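Local coordinates for protein ribokinase (Staphylococcus aureus, PDB 3RY7) that phosphorylates D-ribose at O-5 with ATP and magnesium, yielding the ribose 5-phosphate that feeds nucleotide synthesis and the pentose phosphate pathway, at residues L220-L223 with G227-F230. Sequence-based numbering, arbitrary orientation.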
loop_
_atom_site.group_PDB
_atom_site.type_symbol
_atom_site.label_atom_id
_atom_site.label_comp_id
_atom_site.label_asym_id
_atom_site.label_seq_id
_atom_site.Cartn_x
_atom_site.Cartn_y
_atom_site.Cartn_z
ATOM N N LEU A 220 21.447 14.840 -16.302
ATOM C CA LEU A 220 20.907 13.488 -16.108
ATOM C C LEU A 220 19.732 13.305 -17.038
ATOM O O LEU A 220 18.887 14.196 -17.170
ATOM C CB LEU A 220 20.390 13.255 -14.693
ATOM C CG LEU A 220 21.361 13.071 -13.544
ATOM C CD1 LEU A 220 22.269 14.295 -13.406
ATOM C CD2 LEU A 220 20.554 12.819 -12.275
ATOM N N ILE A 221 19.668 12.150 -17.679
ATOM C CA ILE A 221 18.482 11.800 -18.421
ATOM C C ILE A 221 17.908 10.542 -17.792
ATOM O O ILE A 221 18.546 9.487 -17.799
ATOM C CB ILE A 221 18.778 11.563 -19.897
ATOM C CG1 ILE A 221 19.551 12.758 -20.476
ATOM C CG2 ILE A 221 17.484 11.307 -20.668
ATOM C CD1 ILE A 221 19.908 12.610 -21.947
ATOM N N THR A 222 16.721 10.668 -17.215
ATOM C CA THR A 222 16.045 9.517 -16.641
ATOM C C THR A 222 15.469 8.675 -17.781
ATOM O O THR A 222 14.889 9.211 -18.738
ATOM C CB THR A 222 14.956 9.950 -15.648
ATOM O OG1 THR A 222 14.093 10.918 -16.263
ATOM C CG2 THR A 222 15.595 10.536 -14.400
ATOM N N LEU A 223 15.673 7.363 -17.699
ATOM C CA LEU A 223 15.361 6.479 -18.822
ATOM C C LEU A 223 14.282 5.449 -18.471
ATOM O O LEU A 223 14.027 4.510 -19.239
ATOM C CB LEU A 223 16.630 5.773 -19.304
ATOM C CG LEU A 223 17.817 6.692 -19.619
ATOM C CD1 LEU A 223 19.109 5.899 -19.721
ATOM C CD2 LEU A 223 17.564 7.484 -20.887
ATOM N N GLY A 227 16.910 2.810 -16.715
ATOM C CA GLY A 227 17.768 3.398 -15.703
ATOM C C GLY A 227 17.965 4.902 -15.850
ATOM O O GLY A 227 17.017 5.645 -16.130
ATOM N N THR A 228 19.206 5.341 -15.656
ATOM C CA THR A 228 19.561 6.759 -15.689
ATOM C C THR A 228 20.909 6.984 -16.366
ATOM O O THR A 228 21.880 6.302 -16.056
ATOM C CB THR A 228 19.698 7.347 -14.266
ATOM O OG1 THR A 228 18.671 6.826 -13.414
ATOM C CG2 THR A 228 19.603 8.872 -14.314
ATOM N N TYR A 229 20.961 7.955 -17.276
ATOM C CA TYR A 229 22.213 8.419 -17.865
ATOM C C TYR A 229 22.648 9.757 -17.256
ATOM O O TYR A 229 21.819 10.632 -16.982
ATOM C CB TYR A 229 22.055 8.562 -19.384
ATOM C CG TYR A 229 23.259 9.140 -20.116
ATOM C CD1 TYR A 229 23.221 10.432 -20.632
ATOM C CD2 TYR A 229 24.423 8.395 -20.299
ATOM C CE1 TYR A 229 24.306 10.977 -21.307
ATOM C CE2 TYR A 229 25.516 8.928 -20.976
ATOM C CZ TYR A 229 25.447 10.226 -21.476
ATOM O OH TYR A 229 26.509 10.784 -22.147
ATOM N N PHE A 230 23.946 9.916 -17.030
ATOM C CA PHE A 230 24.455 11.226 -16.659
ATOM C C PHE A 230 25.749 11.624 -17.376
ATOM O O PHE A 230 26.477 10.785 -17.912
ATOM C CB PHE A 230 24.555 11.381 -15.139
ATOM C CG PHE A 230 25.826 10.871 -14.544
ATOM C CD1 PHE A 230 25.933 9.556 -14.141
ATOM C CD2 PHE A 230 26.906 11.716 -14.358
ATOM C CE1 PHE A 230 27.094 9.078 -13.569
ATOM C CE2 PHE A 230 28.080 11.250 -13.786
ATOM C CZ PHE A 230 28.175 9.925 -13.392
#
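The Tyr229 ring is met obliquely by CD1 of Ile221, 4.2 Å from ring CD1, the two side chains running alongside each other. With CG anti to the backbone N (chi1 176°), the ring lies on the sheet face that also carries Ile221, against Met204 and Lys205 of helix 201-213, and its OH is hydrogen-bonded to Ser236 OG. Leu223 adds its CD1, 4.0 Å from Tyr229 CB. The Phe230 ring turns away from the neighbouring strand, so only its CB meets Leu220, 3.9 Å from CG, on the face covered by helices 252-263 and 271-283.

Between these faces runs the ladder of a beta hairpin. Ile221 and Tyr229 form its antiparallel hydrogen-bonded pair, with Ile221 N to Tyr229 O at 2.7 Å and Tyr229 N to Ile221 O at 2.9 Å. Nearer the turn, Leu223 N reaches Gly227 O at 2.7 Å in a more bent bond, 146° at the hydrogen.

Both threonine hydroxyls find partners beyond the hairpin: Thr222 OG1 is hydrogen-bonded to Pro185 O, and Thr228 OG1 to Asn279 ND2, from a residue probably contacting ATP. The backbone bonds thus close the base of the turn at 222-227, which probably binds ATP, while Thr228 probably orients the Asn279 amide as a second-shell partner.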